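Local coordinates for exported protein (Bacteroides fragilis, PDB 4JX0), which is of unknown function but binds magnesium and joins an E-set-like N-terminal domain to a second domain of probable F5/8 type C (discoidin-like) kind, at residues A[70-75]-A[121-126]; A[79-84]-A[148-153]. All blocks are in the same frame, centred on the assembly; numbering follows the deposited sequence.

Overall arrangement
Both contacts belong to the N-terminal domain and to one long, mixed sheet. Contact 1 joins strand 66-73 to strand 123-130, contact 2 joins strand 81-87 to strand 142-150, and their centres are 11 Å apart. Along the chain the segments alternate: 70-75, 79-84, 121-126, 148-153. In the order of strands across the sheet, strand 110-117 stands between 81-87 and 123-130. Even so, V71 CG1 reaches L148 CD2 at 3.8 Å and T124 CG2 reaches V83 CG2 at 3.6 Å. This packing of non-neighbouring strands is evidence that the sheet folds over on itself into a sandwich, consistent with the E-set assignment, with both contacts facing one apolar core.

Contact 1: A[70-75]-A[121-126]; sequences KVKVTK and ELETTV
K70 reaches diagonally over the strand pair to the carboxylate of E123, although the residue across from it, in a non-hydrogen-bonded pair, is T125. From CB the chain sets off on the face it shares with K72, E123 and T125, and K70 CG comes within 4.0 Å of T124 O. K70 CD then meets E123 OE1 at 3.7 Å, and CE lies near E123 OE2. The bend about CG-CD (chi3 78°) carries the chain end alongside the carboxylate, leaving K70 NZ 3.9 Å from E123 OE2, a long salt bridge that probably contributes little directional hold. The second lysine on this face, K72, keeps its NZ short of contact with E123 and makes a weak ion pair with E22.

Beneath these charges runs an antiparallel ladder. V71 and T124 form its hydrogen-bonded pair: V71 N gives T124 O a nearly straight bond (2.9 Å, 170°), from well above the carbonyl plane, and V71 O accepts from T124 N. V73 N extends the ladder to L122 O. This is the edge-to-edge joining of strands 66-73 and 123-130 in the E-set-like domain, and strand 36-41 continues the sheet beyond 66-73.

On the opposite face the core begins. V71 CG2 touches V126 CG2 at 3.6 Å, the two side chains crossing at about a right angle, while V71 CB faces T124 CG2. T124 OG1 bonds weakly to V116 O. Where the strands part, L122 CD2 reaches V73 O at 3.5 Å and lies over the backbone of K75, and V73 CG1 sits against E121 O.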
loop_
_atom_site.group_PDB
_atom_site.type_symbol
_atom_site.label_atom_id
_atom_site.label_comp_id
_atom_site.label_asym_id
_atom_site.label_seq_id
_atom_site.Cartn_x
_atom_site.Cartn_y
_atom_site.Cartn_z
ATOM N N LYS A 70 -2.331 11.965 -17.089
ATOM C CA LYS A 70 -2.844 12.173 -18.446
ATOM C C LYS A 70 -3.156 13.654 -18.655
ATOM O O LYS A 70 -3.762 14.271 -17.774
ATOM C CB LYS A 70 -4.109 11.329 -18.657
ATOM C CG LYS A 70 -4.549 11.214 -20.106
ATOM C CD LYS A 70 -5.499 10.026 -20.335
ATOM C CE LYS A 70 -6.909 10.297 -19.873
ATOM N NZ LYS A 70 -7.785 9.108 -20.042
ATOM N N VAL A 71 -2.738 14.233 -19.788
ATOM C CA VAL A 71 -3.002 15.639 -20.102
ATOM C C VAL A 71 -3.829 15.674 -21.368
ATOM O O VAL A 71 -3.335 15.258 -22.410
ATOM C CB VAL A 71 -1.713 16.477 -20.243
ATOM C CG1 VAL A 71 -2.047 17.952 -20.471
ATOM C CG2 VAL A 71 -0.806 16.305 -19.027
ATOM N N LYS A 72 -5.078 16.163 -21.285
ATOM C CA LYS A 72 -5.992 16.225 -22.423
ATOM C C LYS A 72 -6.098 17.649 -23.007
ATOM O O LYS A 72 -5.861 18.626 -22.306
ATOM C CB LYS A 72 -7.397 15.757 -21.985
ATOM C CG LYS A 72 -7.458 14.325 -21.464
ATOM C CD LYS A 72 -8.816 13.963 -20.856
ATOM C CE LYS A 72 -9.872 13.669 -21.887
ATOM N NZ LYS A 72 -11.164 13.280 -21.260
ATOM N N VAL A 73 -6.479 17.742 -24.291
ATOM C CA VAL A 73 -6.783 18.988 -24.999
ATOM C C VAL A 73 -8.190 18.774 -25.580
ATOM O O VAL A 73 -8.507 17.658 -26.002
ATOM C CB VAL A 73 -5.722 19.420 -26.048
ATOM C CG1 VAL A 73 -5.581 18.405 -27.167
ATOM C CG2 VAL A 73 -6.025 20.809 -26.607
ATOM N N THR A 74 -9.053 19.797 -25.526
ATOM C CA THR A 74 -10.457 19.647 -25.922
ATOM C C THR A 74 -10.677 19.369 -27.422
ATOM O O THR A 74 -11.678 18.743 -27.773
ATOM C CB THR A 74 -11.248 20.877 -25.500
ATOM O OG1 THR A 74 -10.596 22.043 -25.993
ATOM C CG2 THR A 74 -11.398 20.963 -23.995
ATOM N N LYS A 75 -9.770 19.832 -28.289
ATOM C CA LYS A 75 -9.889 19.682 -29.742
ATOM C C LYS A 75 -8.488 19.572 -30.340
ATOM O O LYS A 75 -7.577 20.172 -29.777
ATOM C CB LYS A 75 -10.636 20.921 -30.291
ATOM C CG LYS A 75 -11.018 20.860 -31.759
ATOM C CD LYS A 75 -12.160 21.824 -32.129
ATOM C CE LYS A 75 -11.971 23.253 -31.668
ATOM N NZ LYS A 75 -12.861 24.201 -32.399
ATOM N N GLU A 121 -2.903 15.300 -31.944
ATOM C CA GLU A 121 -3.190 14.449 -30.788
ATOM C C GLU A 121 -4.159 15.126 -29.832
ATOM O O GLU A 121 -4.264 16.356 -29.820
ATOM C CB GLU A 121 -1.909 14.107 -30.009
ATOM C CG GLU A 121 -0.889 13.281 -30.766
ATOM C CD GLU A 121 0.224 12.764 -29.878
ATOM O OE1 GLU A 121 0.749 13.557 -29.064
ATOM O OE2 GLU A 121 0.569 11.566 -29.991
ATOM N N LEU A 122 -4.844 14.309 -29.015
ATOM C CA LEU A 122 -5.775 14.763 -27.982
ATOM C C LEU A 122 -5.240 14.494 -26.564
ATOM O O LEU A 122 -5.794 15.045 -25.613
ATOM C CB LEU A 122 -7.143 14.079 -28.145
ATOM C CG LEU A 122 -8.015 14.560 -29.302
ATOM C CD1 LEU A 122 -9.186 13.628 -29.498
ATOM C CD2 LEU A 122 -8.526 15.984 -29.076
ATOM N N GLU A 123 -4.211 13.630 -26.403
ATOM C CA GLU A 123 -3.676 13.289 -25.085
ATOM C C GLU A 123 -2.164 13.136 -25.097
ATOM O O GLU A 123 -1.554 12.895 -26.138
ATOM C CB GLU A 123 -4.277 11.962 -24.571
ATOM C CG GLU A 123 -5.796 11.859 -24.616
ATOM C CD GLU A 123 -6.381 10.584 -24.029
ATOM O OE1 GLU A 123 -5.679 9.546 -24.025
ATOM O OE2 GLU A 123 -7.561 10.610 -23.607
ATOM N N THR A 124 -1.569 13.252 -23.912
ATOM C CA THR A 124 -0.146 13.005 -23.661
ATOM C C THR A 124 -0.015 12.658 -22.163
ATOM O O THR A 124 -1.030 12.593 -21.459
ATOM C CB THR A 124 0.748 14.183 -24.121
ATOM O OG1 THR A 124 2.084 13.711 -24.267
ATOM C CG2 THR A 124 0.739 15.358 -23.161
ATOM N N THR A 125 1.211 12.413 -21.692
ATOM C CA THR A 125 1.455 12.118 -20.284
ATOM C C THR A 125 2.625 12.949 -19.785
ATOM O O THR A 125 3.559 13.232 -20.541
ATOM C CB THR A 125 1.709 10.602 -20.025
ATOM O OG1 THR A 125 2.761 10.132 -20.863
ATOM C CG2 THR A 125 0.473 9.750 -20.234
ATOM N N VAL A 126 2.572 13.309 -18.497
ATOM C CA VAL A 126 3.615 14.043 -17.790
ATOM C C VAL A 126 3.925 13.209 -16.545
ATOM O O VAL A 126 3.002 12.662 -15.941
ATOM C CB VAL A 126 3.236 15.508 -17.489
ATOM C CG1 VAL A 126 3.163 16.312 -18.778
ATOM C CG2 VAL A 126 1.925 15.609 -16.728
#

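Contact 2: A[79-84]-A[148-153]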
loop_
_atom_site.group_PDB
_atom_site.type_symbol
_atom_site.label_atom_id
_atom_site.label_comp_id
_atom_site.label_asym_id
_atom_site.label_seq_id
_atom_site.Cartn_x
_atom_site.Cartn_y
_atom_site.Cartn_z
ATOM N N GLU A 79 -0.536 23.009 -33.924
ATOM C CA GLU A 79 0.899 22.827 -33.668
ATOM C C GLU A 79 1.137 22.033 -32.365
ATOM O O GLU A 79 0.194 21.760 -31.623
ATOM C CB GLU A 79 1.613 24.197 -33.621
ATOM C CG GLU A 79 1.043 25.192 -32.618
ATOM C CD GLU A 79 1.549 26.623 -32.712
ATOM O OE1 GLU A 79 2.402 26.911 -33.581
ATOM O OE2 GLU A 79 1.079 27.462 -31.910
ATOM N N ASP A 80 2.393 21.618 -32.123
ATOM C CA ASP A 80 2.754 20.848 -30.923
ATOM C C ASP A 80 2.683 21.739 -29.685
ATOM O O ASP A 80 3.106 22.894 -29.758
ATOM C CB ASP A 80 4.175 20.246 -31.040
ATOM C CG ASP A 80 4.384 19.233 -32.154
ATOM O OD1 ASP A 80 3.395 18.886 -32.844
ATOM O OD2 ASP A 80 5.536 18.780 -32.334
ATOM N N ILE A 81 2.151 21.210 -28.562
ATOM C CA ILE A 81 2.041 21.934 -27.287
ATOM C C ILE A 81 2.903 21.216 -26.260
ATOM O O ILE A 81 2.604 20.069 -25.927
ATOM C CB ILE A 81 0.564 22.038 -26.778
ATOM C CG1 ILE A 81 -0.402 22.571 -27.856
ATOM C CG2 ILE A 81 0.482 22.906 -25.521
ATOM C CD1 ILE A 81 -1.765 22.024 -27.716
ATOM N N LYS A 82 3.950 21.878 -25.746
ATOM C CA LYS A 82 4.800 21.282 -24.709
ATOM C C LYS A 82 4.148 21.541 -23.363
ATOM O O LYS A 82 3.876 22.695 -23.042
ATOM C CB LYS A 82 6.229 21.859 -24.741
ATOM C CG LYS A 82 7.042 21.452 -25.966
ATOM C CD LYS A 82 8.498 21.903 -25.848
ATOM C CE LYS A 82 9.398 21.275 -26.885
ATOM N NZ LYS A 82 10.837 21.564 -26.625
ATOM N N VAL A 83 3.894 20.480 -22.581
ATOM C CA VAL A 83 3.258 20.577 -21.265
ATOM C C VAL A 83 4.140 19.939 -20.202
ATOM O O VAL A 83 4.919 19.032 -20.492
ATOM C CB VAL A 83 1.844 19.951 -21.240
ATOM C CG1 VAL A 83 0.862 20.809 -22.026
ATOM C CG2 VAL A 83 1.840 18.505 -21.754
ATOM N N ASN A 84 4.001 20.403 -18.963
ATOM C CA ASN A 84 4.764 19.868 -17.836
ATOM C C ASN A 84 4.078 20.196 -16.529
ATOM O O ASN A 84 3.207 21.061 -16.508
ATOM C CB ASN A 84 6.203 20.434 -17.840
ATOM C CG ASN A 84 7.243 19.526 -17.175
ATOM O OD1 ASN A 84 6.925 18.614 -16.386
ATOM N ND2 ASN A 84 8.511 19.753 -17.478
ATOM N N LEU A 148 -0.452 22.094 -13.605
ATOM C CA LEU A 148 -0.116 21.906 -15.010
ATOM C C LEU A 148 0.326 23.236 -15.620
ATOM O O LEU A 148 -0.237 24.288 -15.287
ATOM C CB LEU A 148 -1.337 21.342 -15.752
ATOM C CG LEU A 148 -1.150 20.996 -17.216
ATOM C CD1 LEU A 148 -0.208 19.827 -17.394
ATOM C CD2 LEU A 148 -2.474 20.721 -17.872
ATOM N N THR A 149 1.344 23.193 -16.502
ATOM C CA THR A 149 1.886 24.387 -17.163
ATOM C C THR A 149 2.113 24.136 -18.648
ATOM O O THR A 149 2.213 22.989 -19.063
ATOM C CB THR A 149 3.216 24.807 -16.504
ATOM O OG1 THR A 149 4.222 23.823 -16.762
ATOM C CG2 THR A 149 3.089 25.035 -15.014
HETATM N N MSE A 150 2.207 25.218 -19.433
HETATM C CA MSE A 150 2.518 25.196 -20.866
HETATM C C MSE A 150 3.810 25.953 -21.069
HETATM O O MSE A 150 4.000 27.001 -20.441
HETATM C CB MSE A 150 1.403 25.837 -21.683
HETATM C CG MSE A 150 0.202 24.951 -21.866
HETATM SE SE MSE A 150 -1.053 25.723 -23.138
HETATM C CE MSE A 150 -1.314 27.483 -22.357
ATOM N N GLU A 151 4.697 25.454 -21.939
ATOM C CA GLU A 151 5.997 26.097 -22.142
ATOM C C GLU A 151 5.870 27.449 -22.867
ATOM O O GLU A 151 6.195 28.492 -22.284
ATOM C CB GLU A 151 6.954 25.168 -22.906
ATOM C CG GLU A 151 8.397 25.638 -22.921
ATOM C CD GLU A 151 9.304 24.727 -23.719
ATOM O OE1 GLU A 151 9.638 23.631 -23.210
ATOM O OE2 GLU A 151 9.665 25.097 -24.862
ATOM N N GLY A 152 5.409 27.419 -24.112
ATOM C CA GLY A 152 5.315 28.624 -24.920
ATOM C C GLY A 152 4.003 29.359 -24.799
ATOM O O GLY A 152 3.237 29.150 -23.855
ATOM N N SER A 153 3.775 30.247 -25.772
ATOM C CA SER A 153 2.553 31.019 -25.927
ATOM C C SER A 153 1.904 30.541 -27.221
ATOM O O SER A 153 2.533 30.614 -28.287
ATOM C CB SER A 153 2.854 32.516 -25.957
ATOM O OG SER A 153 1.676 33.296 -25.818
HETATM O O HOH W 1 3.828 29.100 -31.101
HETATM O O HOH W 2 5.061 25.102 -26.193
#
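N84 O is gripped twice by T149. T149 N comes to N84 O at 2.8 Å, nearly along the C=O axis, and T149 OG1 donates to N84 O at 3.0 Å from high above the carbonyl plane. The hydroxyl can reach because it lies between the T149 backbone N and carbonyl carbon (chi1 67°), which brings it above the N84 carbonyl. N84 N closes the pair on T149 O, and two residues away on each segment E151 N bonds to K82 O with an angle of 165°.

V83 and M150 between them form the non-hydrogen-bonded pair, with V83 CA making a CA-H...O contact to T149 O. This antiparallel ladder ties strands 81-87 and 142-150 together in the BT_3987-like N-terminal domain, whose family belongs to the E-set clan, and strand 110-117 flanks 81-87 on its other edge.

The inner face is apolar. M150, a selenomethionine, places SE 4.0 Å from I81 CG2 and its CG 4.2 Å from V83 CG1, crossing both side chains obliquely; L157 and I159 lie against it too.

K82 and E151 run side by side on the outer face, pointing the same way. K82 CD lies 3.4 Å from E151 OE1, but K82 NZ remains 4.1 Å from E151 OE2, beyond a salt bridge. A water accepts from G152 N and, weakly, from K82 N, spanning the widening end of the pair.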